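PDB 5KU7: TIR-NB-LRR type resistance protein RPV1 from Vitis rotundifolia, which probably acts in plant disease resistance as an intracellular receptor of the TIR-NB-LRR class, its TIR domain serving as the signalling module. Local coordinates for residues F11-G16 with S64-S69; D80-I85 with T135-A140; H94-I99 with A141-W146; G16-Y21 with S69-H74; E48-E53 with S75-D80. All blocks are in the same frame, centred on the assembly; numbering follows the deposited sequence.

Contact 1 of 5, residues F11-G16 with S64-S69; sequences FLSFRG and SVIVFS
Three backbone hydrogen bonds join Phe11-Gly16 to Ser64-Ser69 as parallel neighbours in a β-sheet. Val65 N donates to Phe11 O at 2.8 Å, Ser13 N to Val65 O at 2.9 Å, and Val67 N to Ser13 O at 2.7 Å, a ladder in which Val65 gives and receives on the same edge. Two CA-H...O contacts add to acceptors of this ladder, the shorter running from Ser64 CA to Phe11 O at 3.1 Å.

Apolar contacts gather on the face that carries Leu12, Phe14, Val65 and Val67. Leu12 and Val65 lie side by side and point the same way, Leu12 CD2 resting 4.0 Å from Val65 CB and reaching on to Val67 CG2 at 4.1 Å. Phe14 adds CB alone, 3.9 Å from Val67 CB: with its ring set between the backbone N and the carbonyl carbon (chi1 61°), the aromatic group is carried away from the neighbouring strand.

The other face carries Phe11 and Ile66 as well as two serines, whose hydroxyls are buried but satisfied: Ser13 by Tyr72 and Glu81, Ser64 by His94. Past the strand ends, Arg15 CB packs on Ser69 OG at 3.5 Å, while the guanidinium end leads off toward a bound malonic acid.

This pairing is the middle of the five-stranded parallel sheet of the TIR fold. Helix 76-91 packs on the face of Phe11, Ser13 and Ser64, helix 23-33 on that of Leu12, Phe14 and Val67; strands 38-39 and 95-101 flank the pair.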
# COMPACT_ATOMS: atom_id res chain seq x y z
N PHE A 11 -3.42 -5.52 18.60
CA PHE A 11 -3.24 -4.08 18.67
C PHE A 11 -2.18 -3.69 17.64
O PHE A 11 -1.05 -4.21 17.67
CB PHE A 11 -2.84 -3.63 20.09
CG PHE A 11 -2.57 -2.16 20.21
CD1 PHE A 11 -1.31 -1.64 19.96
CD2 PHE A 11 -3.59 -1.28 20.58
CE1 PHE A 11 -1.06 -0.27 20.06
CE2 PHE A 11 -3.34 0.09 20.70
CZ PHE A 11 -2.07 0.59 20.43
N LEU A 12 -2.55 -2.81 16.72
CA LEU A 12 -1.65 -2.31 15.69
C LEU A 12 -0.87 -1.08 16.11
O LEU A 12 -1.43 0.01 16.18
CB LEU A 12 -2.44 -1.95 14.44
CG LEU A 12 -2.31 -2.88 13.27
CD1 LEU A 12 -3.13 -2.35 12.11
CD2 LEU A 12 -0.82 -2.96 12.95
N SER A 13 0.42 -1.23 16.36
CA SER A 13 1.27 -0.09 16.67
C SER A 13 2.06 0.34 15.43
O SER A 13 2.77 -0.46 14.82
CB SER A 13 2.20 -0.42 17.83
OG SER A 13 3.15 0.61 18.07
N PHE A 14 1.95 1.62 15.08
CA PHE A 14 2.55 2.13 13.85
C PHE A 14 2.81 3.62 14.02
O PHE A 14 2.25 4.27 14.89
CB PHE A 14 1.61 1.89 12.67
CG PHE A 14 0.27 2.58 12.80
CD1 PHE A 14 -0.71 2.09 13.65
CD2 PHE A 14 -0.01 3.74 12.08
CE1 PHE A 14 -1.94 2.72 13.78
CE2 PHE A 14 -1.24 4.40 12.21
CZ PHE A 14 -2.20 3.88 13.05
N ARG A 15 3.68 4.14 13.16
CA ARG A 15 3.93 5.56 13.06
C ARG A 15 3.02 6.12 12.00
O ARG A 15 3.22 5.82 10.82
CB ARG A 15 5.39 5.81 12.70
CG ARG A 15 5.84 7.26 12.55
CD ARG A 15 6.09 7.95 13.88
NE ARG A 15 6.42 9.37 13.69
CZ ARG A 15 5.52 10.32 13.71
NH1 ARG A 15 4.27 9.99 13.94
NH2 ARG A 15 5.86 11.59 13.51
N GLY A 16 2.02 6.91 12.41
CA GLY A 16 0.98 7.38 11.50
C GLY A 16 1.57 8.07 10.28
O GLY A 16 1.25 7.74 9.15
N SER A 64 0.13 -7.70 19.95
CA SER A 64 0.39 -6.48 19.20
C SER A 64 1.20 -6.79 17.92
O SER A 64 2.04 -7.69 17.91
CB SER A 64 1.12 -5.46 20.05
OG SER A 64 0.30 -5.01 21.11
N VAL A 65 0.90 -6.05 16.85
CA VAL A 65 1.72 -6.07 15.65
C VAL A 65 2.39 -4.72 15.58
O VAL A 65 1.71 -3.70 15.61
CB VAL A 65 0.90 -6.28 14.36
CG1 VAL A 65 1.79 -6.08 13.16
CG2 VAL A 65 0.30 -7.66 14.33
N ILE A 66 3.72 -4.71 15.52
CA ILE A 66 4.44 -3.44 15.46
C ILE A 66 4.95 -3.17 14.05
O ILE A 66 5.73 -3.95 13.51
CB ILE A 66 5.61 -3.41 16.43
CG1 ILE A 66 5.12 -3.28 17.88
CG2 ILE A 66 6.46 -2.20 16.12
CD1 ILE A 66 4.68 -4.57 18.50
N VAL A 67 4.48 -2.08 13.46
CA VAL A 67 4.99 -1.66 12.17
C VAL A 67 6.13 -0.69 12.41
O VAL A 67 5.93 0.53 12.47
CB VAL A 67 3.90 -1.01 11.32
CG1 VAL A 67 4.44 -0.64 9.93
CG2 VAL A 67 2.70 -1.93 11.21
N PHE A 68 7.31 -1.24 12.62
CA PHE A 68 8.50 -0.41 12.70
C PHE A 68 8.75 0.21 11.33
O PHE A 68 8.88 -0.49 10.32
CB PHE A 68 9.72 -1.23 13.15
CG PHE A 68 9.74 -1.54 14.62
CD1 PHE A 68 9.69 -0.52 15.56
CD2 PHE A 68 9.82 -2.85 15.06
CE1 PHE A 68 9.73 -0.81 16.94
CE2 PHE A 68 9.86 -3.14 16.42
CZ PHE A 68 9.80 -2.11 17.36
N SER A 69 8.78 1.54 11.30
CA SER A 69 9.04 2.28 10.07
C SER A 69 10.06 3.36 10.39
O SER A 69 10.36 3.60 11.56
CB SER A 69 7.74 2.88 9.51
OG SER A 69 7.07 3.65 10.51

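Contact 2 of 5, residues D80-I85 with T135-A140; sequences DELVKI and TALTEA
Leu82 meets Ala136, Leu137 and Ala140 at the tight part of a helix-helix contact. Its CG (chi1 -174°) stands opposite the backbone N and beside the carbonyl carbon, directed at the partner helix, and the fork there parts the two methyls. CD2 goes to Leu137, where the two side chains cross at about a right angle and Leu82 CD2 comes within 3.5 Å of Leu137 CD2; the same methyl lies 3.7 Å from Ala136 O. CD1 turns the other way, Leu82 CD1 lying 4.1 Å from Ala140 CB. Between the branches, Leu82 CG sits 4.0 Å from Ala136 CB, a small methyl that lets the leucine approach the helix backbone.

The contact thins out at Val83. One branch reaches across, Val83 CG2 touching Ala136 CB at 3.9 Å, and this residue is partly exposed to solvent. Glu139 and Lys84, both partly exposed, turn their polar ends to other partners: Lys84 forms a salt bridge with Glu59, and Glu139 has a long, weak ion pair with Lys90. No hydrogen bond crosses between the segments; the contact between them is apolar packing. The axes of the short segments pass 9.1 Å apart at a crossing angle of 59°, a steep crossing with a short touching zone.

Both helices belong to the α/β layering of the TIR domain. Phe68 of strand 61-68 packs against Leu82, Leu137 and Ala140, beneath the crossing, while helix 52-59 flanks helix 76-91 through Leu54, Leu55 and Ile58.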
# COMPACT_ATOMS: atom_id res chain seq x y z
N ASP A 80 6.22 5.14 23.97
CA ASP A 80 5.50 4.85 25.21
C ASP A 80 4.55 3.69 24.96
O ASP A 80 4.35 2.84 25.82
CB ASP A 80 4.74 6.08 25.71
CG ASP A 80 5.65 7.09 26.36
OD1 ASP A 80 6.74 6.69 26.85
OD2 ASP A 80 5.29 8.29 26.40
N GLU A 81 3.98 3.66 23.75
CA GLU A 81 3.16 2.55 23.28
C GLU A 81 3.89 1.23 23.37
O GLU A 81 3.38 0.23 23.89
CB GLU A 81 2.75 2.79 21.84
CG GLU A 81 1.40 2.26 21.49
CD GLU A 81 0.87 2.88 20.23
OE1 GLU A 81 1.34 2.49 19.14
OE2 GLU A 81 0.00 3.79 20.34
N LEU A 82 5.10 1.24 22.83
CA LEU A 82 5.93 0.06 22.74
C LEU A 82 6.33 -0.46 24.10
O LEU A 82 6.41 -1.67 24.30
CB LEU A 82 7.19 0.35 21.92
CG LEU A 82 8.08 -0.86 21.65
CD1 LEU A 82 7.29 -1.96 20.93
CD2 LEU A 82 9.31 -0.45 20.87
N VAL A 83 6.60 0.45 25.04
CA VAL A 83 6.95 0.05 26.41
C VAL A 83 5.80 -0.70 27.05
O VAL A 83 5.99 -1.75 27.66
CB VAL A 83 7.33 1.25 27.28
CG1 VAL A 83 7.50 0.81 28.74
CG2 VAL A 83 8.60 1.90 26.77
N LYS A 84 4.59 -0.16 26.91
CA LYS A 84 3.39 -0.81 27.42
C LYS A 84 3.23 -2.20 26.82
O LYS A 84 2.92 -3.16 27.52
CB LYS A 84 2.14 0.02 27.11
CG LYS A 84 0.86 -0.63 27.63
CD LYS A 84 0.90 -0.69 29.20
CE LYS A 84 -0.36 -1.34 29.76
NZ LYS A 84 -0.43 -1.28 31.27
N ILE A 85 3.43 -2.30 25.51
CA ILE A 85 3.31 -3.56 24.78
C ILE A 85 4.26 -4.60 25.33
O ILE A 85 3.89 -5.76 25.53
CB ILE A 85 3.59 -3.34 23.28
CG1 ILE A 85 2.40 -2.62 22.64
CG2 ILE A 85 3.85 -4.66 22.57
CD1 ILE A 85 2.71 -1.96 21.29
N THR A 135 15.37 -0.04 25.79
CA THR A 135 15.16 -1.43 26.17
C THR A 135 13.99 -2.03 25.39
O THR A 135 14.08 -3.15 24.88
CB THR A 135 14.90 -1.54 27.68
OG1 THR A 135 16.13 -1.32 28.37
CG2 THR A 135 14.37 -2.91 28.03
N ALA A 136 12.90 -1.28 25.27
CA ALA A 136 11.71 -1.77 24.59
C ALA A 136 11.95 -2.00 23.08
O ALA A 136 11.44 -2.97 22.50
CB ALA A 136 10.56 -0.83 24.81
N LEU A 137 12.71 -1.10 22.46
CA LEU A 137 13.09 -1.26 21.05
C LEU A 137 13.94 -2.51 20.88
O LEU A 137 13.64 -3.35 20.04
CB LEU A 137 13.85 -0.04 20.54
CG LEU A 137 13.01 1.22 20.30
CD1 LEU A 137 13.93 2.41 20.02
CD2 LEU A 137 12.01 1.01 19.17
N THR A 138 14.98 -2.61 21.70
CA THR A 138 15.94 -3.70 21.61
C THR A 138 15.29 -5.07 21.82
O THR A 138 15.56 -6.02 21.08
CB THR A 138 17.07 -3.51 22.64
OG1 THR A 138 17.69 -2.24 22.44
CG2 THR A 138 18.13 -4.62 22.52
N GLU A 139 14.43 -5.17 22.83
CA GLU A 139 13.69 -6.41 23.09
C GLU A 139 12.74 -6.75 21.94
O GLU A 139 12.72 -7.87 21.43
CB GLU A 139 12.92 -6.31 24.41
CG GLU A 139 13.82 -6.31 25.64
CD GLU A 139 13.05 -6.30 26.94
OE1 GLU A 139 11.80 -6.31 26.90
OE2 GLU A 139 13.68 -6.31 28.02
N ALA A 140 11.95 -5.76 21.52
CA ALA A 140 10.96 -5.97 20.47
C ALA A 140 11.61 -6.46 19.18
O ALA A 140 11.06 -7.32 18.50
CB ALA A 140 10.20 -4.70 20.22

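Contact 3 of 5, residues H94-I99 with A141-W146; sequences HAVFPI and ANLSGW
The indole of Trp146 meets the strand at its six-membered ring. Phe97 CB lies at the edge, in the ring plane, 3.7 Å from Trp146 CZ3, whereas Pro98 O and Ile99 CG1 come in obliquely, the latter 4.0 Å from Trp146 CE3. Trp146 CH2 likewise approaches the Phe97 ring obliquely. The tryptophan's CG stands opposite its carbonyl carbon (chi1 -52°), swinging the indole back across Phe97 and Ile99, while Ile161, Ser164 and Ile165 of helix 154-175 pack against the same side chain.

Such a contact shows how a parallel α/β sheet gains its last strand: the loop after helix 130-141 comes alongside strand 95-101 and enters the sheet as strand 146-148, an outermost strand of the TIR domain within this chain. Ile99 and Trp146 pair as parallel neighbours. Trp146 N donates to Pro98 O at 3.1 Å, lying in the carbonyl plane, and the same oxygen receives a CA-H...O contact from Gly145 CA at 3.1 Å.

Farther back, Leu143 packs on the other face of the strand. It crosses both Val96 and Pro98 at about a right angle; Leu143 CD1 presses to 3.3 Å from Val96 CG1, tighter than usual van der Waals contact, and Leu143 CB lies 3.9 Å from Pro98 CG. Gln89 of helix 76-91 touches both Val96 and Leu143.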
# COMPACT_ATOMS: atom_id res chain seq x y z
N HIS A 94 0.96 -11.51 26.61
CA HIS A 94 0.80 -10.73 25.40
C HIS A 94 1.81 -11.11 24.34
O HIS A 94 3.01 -11.04 24.57
CB HIS A 94 0.92 -9.24 25.73
CG HIS A 94 0.40 -8.33 24.66
ND1 HIS A 94 -0.95 -8.17 24.40
CD2 HIS A 94 1.04 -7.48 23.82
CE1 HIS A 94 -1.11 -7.29 23.43
NE2 HIS A 94 0.08 -6.86 23.06
N ALA A 95 1.32 -11.53 23.17
CA ALA A 95 2.18 -11.89 22.04
C ALA A 95 2.54 -10.67 21.23
O ALA A 95 1.78 -9.70 21.18
CB ALA A 95 1.51 -12.94 21.16
N VAL A 96 3.72 -10.70 20.60
CA VAL A 96 4.25 -9.53 19.92
C VAL A 96 4.86 -9.92 18.58
O VAL A 96 5.76 -10.75 18.53
CB VAL A 96 5.33 -8.83 20.76
CG1 VAL A 96 5.87 -7.63 20.01
CG2 VAL A 96 4.76 -8.41 22.13
N PHE A 97 4.39 -9.29 17.52
CA PHE A 97 4.81 -9.62 16.15
C PHE A 97 5.42 -8.42 15.46
O PHE A 97 4.71 -7.53 15.04
CB PHE A 97 3.62 -10.11 15.34
CG PHE A 97 2.89 -11.24 15.97
CD1 PHE A 97 1.60 -11.08 16.45
CD2 PHE A 97 3.48 -12.49 16.07
CE1 PHE A 97 0.92 -12.14 17.02
CE2 PHE A 97 2.81 -13.55 16.63
CZ PHE A 97 1.53 -13.37 17.10
N PRO A 98 6.76 -8.37 15.39
CA PRO A 98 7.34 -7.16 14.81
C PRO A 98 7.53 -7.26 13.29
O PRO A 98 7.97 -8.29 12.76
CB PRO A 98 8.68 -7.03 15.53
CG PRO A 98 9.07 -8.48 15.85
CD PRO A 98 7.77 -9.27 15.97
N ILE A 99 7.16 -6.18 12.62
CA ILE A 99 7.38 -5.98 11.20
C ILE A 99 8.36 -4.85 11.02
O ILE A 99 8.13 -3.75 11.51
CB ILE A 99 6.11 -5.58 10.44
CG1 ILE A 99 5.06 -6.67 10.54
CG2 ILE A 99 6.45 -5.27 8.97
CD1 ILE A 99 3.70 -6.21 10.11
N ALA A 141 12.78 -5.92 18.85
CA ALA A 141 13.46 -6.24 17.59
C ALA A 141 14.11 -7.62 17.61
O ALA A 141 14.53 -8.13 16.57
CB ALA A 141 14.49 -5.17 17.28
N ASN A 142 14.21 -8.22 18.80
CA ASN A 142 14.78 -9.56 18.90
C ASN A 142 13.71 -10.63 18.88
O ASN A 142 14.01 -11.81 18.93
CB ASN A 142 15.61 -9.72 20.16
CG ASN A 142 17.06 -9.40 19.94
OD1 ASN A 142 17.54 -8.32 20.29
ND2 ASN A 142 17.78 -10.34 19.35
N LEU A 143 12.45 -10.21 18.79
CA LEU A 143 11.36 -11.15 18.60
C LEU A 143 11.37 -11.53 17.13
O LEU A 143 11.71 -10.70 16.29
CB LEU A 143 10.04 -10.52 19.01
CG LEU A 143 9.99 -10.00 20.44
CD1 LEU A 143 8.68 -9.30 20.69
CD2 LEU A 143 10.18 -11.15 21.41
N SER A 144 11.00 -12.76 16.81
CA SER A 144 11.03 -13.17 15.42
C SER A 144 9.92 -12.46 14.65
O SER A 144 8.75 -12.49 15.05
CB SER A 144 10.90 -14.69 15.27
OG SER A 144 9.59 -15.13 15.59
N GLY A 145 10.29 -11.80 13.57
CA GLY A 145 9.28 -11.12 12.78
C GLY A 145 9.53 -11.21 11.29
O GLY A 145 10.04 -12.20 10.80
N TRP A 146 9.17 -10.14 10.59
CA TRP A 146 9.36 -10.07 9.16
C TRP A 146 10.10 -8.79 8.81
O TRP A 146 9.68 -7.69 9.19
CB TRP A 146 8.02 -10.10 8.43
CG TRP A 146 7.13 -11.24 8.82
CD1 TRP A 146 6.97 -12.41 8.13
CD2 TRP A 146 6.30 -11.34 9.98
NE1 TRP A 146 6.09 -13.23 8.80
CE2 TRP A 146 5.67 -12.59 9.93
CE3 TRP A 146 6.04 -10.49 11.06
CZ2 TRP A 146 4.78 -13.02 10.93
CZ3 TRP A 146 5.15 -10.91 12.04
CH2 TRP A 146 4.54 -12.17 11.97

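Contact 4 of 5, residues G16-Y21 with S69-H74; sequences GEDTRY and SENYAH
Asp18 reaches Ser69 and Asn71 because its CG (chi1 -67°) lies opposite the carbonyl carbon, putting the carboxylate across the gap to the loop, while Ser69 OG, held between its own backbone N and carbonyl carbon (chi1 53°), turns to meet it. The receiving structure is a type I β turn from Ser69 to Tyr72, in the loop that leads from strand 61-68 of the TIR domain to helix 76-91; Asp18 belongs to the short helix 16-19 that follows the first strand.

Both carboxylate oxygens are used. Asp18 OD2 takes two bonds, from Ser69 OG at 2.7 Å through its anti lone pair and from Asn71 N at 2.8 Å on the syn side, somewhat out of the carboxylate plane. They link the first and third residues of the turn and should restrain rotation of the carboxylate. Three donors around one acid would probably favour its ionised form, although the nearby carboxylate of Glu70, not in contact, may work against this. Beside this polar group, Thr19 CG2 packs on Ser69 CB at 3.9 Å.

Elsewhere on this segment, Glu17 N and Arg20 NH2 bond to a malonic acid, probably from the crystallisation liquor, and Arg20 also bonds to Tyr153 of the second subunit.

The third bond to the carboxylate is straighter than that from Asn71 N: Asn71 ND2 donates to the syn lone pair of Asp18 OD1 at 2.9 Å with an angle of 174° at the hydrogen.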
# COMPACT_ATOMS: atom_id res chain seq x y z
N GLY A 16 2.02 6.91 12.41
CA GLY A 16 0.98 7.38 11.50
C GLY A 16 1.57 8.07 10.28
O GLY A 16 1.25 7.74 9.15
N GLU A 17 2.48 9.01 10.53
CA GLU A 17 3.12 9.78 9.49
C GLU A 17 3.83 8.92 8.43
O GLU A 17 3.92 9.31 7.28
CB GLU A 17 4.12 10.76 10.13
CG GLU A 17 4.36 12.02 9.33
CD GLU A 17 5.36 12.95 9.99
OE1 GLU A 17 6.56 12.59 10.07
OE2 GLU A 17 4.94 14.04 10.42
N ASP A 18 4.33 7.76 8.81
CA ASP A 18 4.99 6.90 7.82
C ASP A 18 4.00 6.04 7.04
O ASP A 18 4.05 5.99 5.82
CB ASP A 18 6.01 5.97 8.48
CG ASP A 18 7.19 6.70 9.06
OD1 ASP A 18 7.49 7.81 8.59
OD2 ASP A 18 7.82 6.14 9.99
N THR A 19 3.08 5.38 7.74
CA THR A 19 2.36 4.25 7.15
C THR A 19 0.86 4.23 7.40
O THR A 19 0.21 3.22 7.10
CB THR A 19 2.89 2.91 7.71
OG1 THR A 19 2.64 2.89 9.13
CG2 THR A 19 4.39 2.75 7.46
N ARG A 20 0.29 5.30 7.96
CA ARG A 20 -1.11 5.27 8.38
C ARG A 20 -2.06 4.93 7.23
O ARG A 20 -2.92 4.06 7.34
CB ARG A 20 -1.57 6.61 8.95
CG ARG A 20 -3.10 6.64 9.23
CD ARG A 20 -3.55 7.95 9.93
NE ARG A 20 -3.04 8.05 11.29
CZ ARG A 20 -3.60 7.47 12.35
NH1 ARG A 20 -4.70 6.74 12.20
NH2 ARG A 20 -3.05 7.62 13.56
N TYR A 21 -1.90 5.66 6.13
CA TYR A 21 -2.86 5.60 5.07
C TYR A 21 -2.57 4.54 4.04
O TYR A 21 -3.41 4.26 3.21
CB TYR A 21 -2.95 6.96 4.38
CG TYR A 21 -3.50 7.99 5.31
CD1 TYR A 21 -4.80 7.90 5.76
CD2 TYR A 21 -2.70 9.01 5.80
CE1 TYR A 21 -5.31 8.83 6.64
CE2 TYR A 21 -3.20 9.95 6.67
CZ TYR A 21 -4.50 9.86 7.09
OH TYR A 21 -5.00 10.79 7.96
N SER A 69 8.78 1.54 11.30
CA SER A 69 9.04 2.28 10.07
C SER A 69 10.06 3.36 10.39
O SER A 69 10.36 3.60 11.56
CB SER A 69 7.74 2.88 9.51
OG SER A 69 7.07 3.65 10.51
N GLU A 70 10.55 4.02 9.35
CA GLU A 70 11.69 4.93 9.44
C GLU A 70 11.64 5.90 10.63
O GLU A 70 12.67 6.15 11.27
CB GLU A 70 11.80 5.73 8.14
CG GLU A 70 13.16 6.41 7.93
CD GLU A 70 13.14 7.39 6.78
OE1 GLU A 70 12.06 7.57 6.18
OE2 GLU A 70 14.19 7.97 6.45
N ASN A 71 10.46 6.44 10.92
CA ASN A 71 10.34 7.49 11.92
C ASN A 71 9.54 7.10 13.14
O ASN A 71 9.04 7.97 13.86
CB ASN A 71 9.75 8.74 11.30
CG ASN A 71 10.58 9.26 10.16
OD1 ASN A 71 11.69 9.74 10.37
ND2 ASN A 71 10.06 9.16 8.94
N TYR A 72 9.41 5.79 13.38
CA TYR A 72 8.69 5.27 14.53
C TYR A 72 9.23 5.82 15.86
O TYR A 72 8.46 6.27 16.72
CB TYR A 72 8.76 3.75 14.52
CG TYR A 72 7.95 3.04 15.58
CD1 TYR A 72 8.45 2.87 16.87
CD2 TYR A 72 6.71 2.50 15.27
CE1 TYR A 72 7.73 2.19 17.83
CE2 TYR A 72 5.98 1.82 16.23
CZ TYR A 72 6.49 1.67 17.51
OH TYR A 72 5.77 1.00 18.47
N ALA A 73 10.55 5.81 16.03
CA ALA A 73 11.14 6.27 17.28
C ALA A 73 11.07 7.78 17.41
O ALA A 73 11.36 8.33 18.47
CB ALA A 73 12.59 5.79 17.40
N HIS A 74 10.68 8.47 16.33
CA HIS A 74 10.54 9.92 16.39
C HIS A 74 9.23 10.32 17.05
O HIS A 74 8.89 11.51 17.13
CB HIS A 74 10.62 10.56 15.01
CG HIS A 74 12.01 10.66 14.48
ND1 HIS A 74 12.68 9.60 13.91
CD2 HIS A 74 12.88 11.71 14.44
CE1 HIS A 74 13.88 9.98 13.53
NE2 HIS A 74 14.03 11.26 13.85

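Contact 5 of 5, residues E48-E53 with S75-D80; sequences EAIAPE and SRWCLD
Glu48 O receives two weak hydrogen bonds from the start of the helix opposite, one from Trp77 NE1 at 3.2 Å and one from Arg76 NH2 at 3.4 Å. Both are bent, so neither donor is firmly held by this oxygen. The carboxylate of Glu48 adds at most a distant attraction: its OE1 lies well out of the guanidinium plane of Arg76, and the two flat groups stand nearly perpendicular.

Packing does more. Ile50 CA sits over the face of the Trp77 six-membered ring, 3.6 Å from its centroid and 4° off the normal, a CH-pi contact, with Ala49 C over the same face nearer the rim. Ile50 CG1 also meets Trp77 CE3 at 3.8 Å.

In the TIR fold these segments open two successive helices, 52-59 and 76-91, on either side of strand 61-68 in the chain. The second begins with an N-cap: Ser75 OG accepts from Cys78 N at 3.1 Å, a nearly straight bond that satisfies an amide of the first turn.

Asp80 approaches Ile50 through carbon alone, while its oxygens turn elsewhere, OD2 to a salt bridge with Lys129 and OD1 to the indole N-H of Trp133.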
# COMPACT_ATOMS: atom_id res chain seq x y z
N GLU A 48 0.34 15.98 25.68
CA GLU A 48 1.72 15.49 25.71
C GLU A 48 1.82 14.01 26.06
O GLU A 48 2.69 13.31 25.57
CB GLU A 48 2.55 16.32 26.70
CG GLU A 48 3.97 15.81 26.91
CD GLU A 48 4.81 16.77 27.74
OE1 GLU A 48 5.07 17.90 27.27
OE2 GLU A 48 5.21 16.40 28.86
N ALA A 49 0.94 13.56 26.94
CA ALA A 49 0.97 12.18 27.42
C ALA A 49 0.08 11.28 26.59
O ALA A 49 -0.99 11.68 26.15
CB ALA A 49 0.57 12.12 28.89
N ILE A 50 0.52 10.04 26.42
CA ILE A 50 -0.22 9.08 25.62
C ILE A 50 -1.61 8.84 26.22
O ILE A 50 -1.77 8.85 27.45
CB ILE A 50 0.54 7.76 25.50
CG1 ILE A 50 -0.14 6.85 24.49
CG2 ILE A 50 0.61 7.07 26.86
CD1 ILE A 50 0.63 5.58 24.24
N ALA A 51 -2.60 8.65 25.35
CA ALA A 51 -3.98 8.47 25.77
C ALA A 51 -4.20 7.18 26.55
O ALA A 51 -3.75 6.12 26.11
CB ALA A 51 -4.90 8.53 24.57
N PRO A 52 -4.88 7.26 27.70
CA PRO A 52 -5.22 6.10 28.52
C PRO A 52 -6.01 5.05 27.75
O PRO A 52 -5.83 3.87 28.03
CB PRO A 52 -6.06 6.70 29.66
CG PRO A 52 -5.61 8.10 29.75
CD PRO A 52 -5.29 8.52 28.34
N GLU A 53 -6.88 5.48 26.84
CA GLU A 53 -7.64 4.55 26.01
C GLU A 53 -6.70 3.60 25.23
O GLU A 53 -7.03 2.43 25.00
CB GLU A 53 -8.55 5.32 25.03
CG GLU A 53 -9.10 4.46 23.87
CD GLU A 53 -9.95 5.24 22.85
OE1 GLU A 53 -10.41 6.36 23.17
OE2 GLU A 53 -10.18 4.71 21.73
N SER A 75 8.47 9.33 17.50
CA SER A 75 7.23 9.64 18.18
C SER A 75 7.29 9.06 19.57
O SER A 75 7.39 7.85 19.75
CB SER A 75 6.04 9.10 17.39
OG SER A 75 4.89 9.01 18.20
N ARG A 76 7.23 9.94 20.57
CA ARG A 76 7.27 9.52 21.96
C ARG A 76 6.06 8.65 22.24
O ARG A 76 6.17 7.67 22.98
CB ARG A 76 7.30 10.73 22.90
CG ARG A 76 8.37 11.73 22.57
CD ARG A 76 8.56 12.74 23.69
NE ARG A 76 7.29 13.23 24.21
CZ ARG A 76 6.71 14.36 23.82
NH1 ARG A 76 7.28 15.12 22.89
NH2 ARG A 76 5.55 14.72 24.36
N TRP A 77 4.92 8.99 21.63
CA TRP A 77 3.73 8.18 21.79
C TRP A 77 3.98 6.76 21.29
O TRP A 77 3.62 5.81 21.97
CB TRP A 77 2.53 8.79 21.06
CG TRP A 77 1.92 9.97 21.78
CD1 TRP A 77 2.57 11.05 22.31
CD2 TRP A 77 0.52 10.19 22.02
NE1 TRP A 77 1.67 11.92 22.89
CE2 TRP A 77 0.41 11.42 22.72
CE3 TRP A 77 -0.65 9.47 21.72
CZ2 TRP A 77 -0.83 11.95 23.12
CZ3 TRP A 77 -1.88 10.00 22.13
CH2 TRP A 77 -1.96 11.22 22.82
N CYS A 78 4.60 6.62 20.11
CA CYS A 78 4.95 5.28 19.64
C CYS A 78 5.84 4.55 20.67
O CYS A 78 5.61 3.37 21.01
CB CYS A 78 5.66 5.36 18.27
SG CYS A 78 4.52 5.72 16.86
N LEU A 79 6.84 5.25 21.20
CA LEU A 79 7.76 4.63 22.15
C LEU A 79 7.06 4.25 23.45
O LEU A 79 7.28 3.16 24.00
CB LEU A 79 8.97 5.55 22.43
CG LEU A 79 9.92 5.67 21.25
CD1 LEU A 79 11.13 6.52 21.58
CD2 LEU A 79 10.37 4.30 20.77
N ASP A 80 6.22 5.14 23.97
CA ASP A 80 5.50 4.85 25.21
C ASP A 80 4.55 3.69 24.96
O ASP A 80 4.35 2.84 25.82
CB ASP A 80 4.74 6.08 25.71
CG ASP A 80 5.65 7.09 26.36
OD1 ASP A 80 6.74 6.69 26.85
OD2 ASP A 80 5.29 8.29 26.40

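The centre of contact 1 lies about 3 Å from the centre of the chain, and each of the other four contacts touches it. Contact 3 extends the same sheet by way of strand 95-101, with Ile99 N probably hydrogen-bonded to Ile66 O at 2.8 Å. Contact 2 packs on one face, where Glu81 OE1 meets Ser13 OG at 2.8 Å. Contact 4 shares Gly16 and Ser69 with contact 1 and, together with it, holds the malonic acid pocket of Arg15, Gly16, Glu17 and Arg20. Contact 5 shares Asp80 with contact 2 along helix 76-91. Contacts 3 and 5, with centres about 20 Å apart, do not touch and lie on opposite sides of the chain's centre.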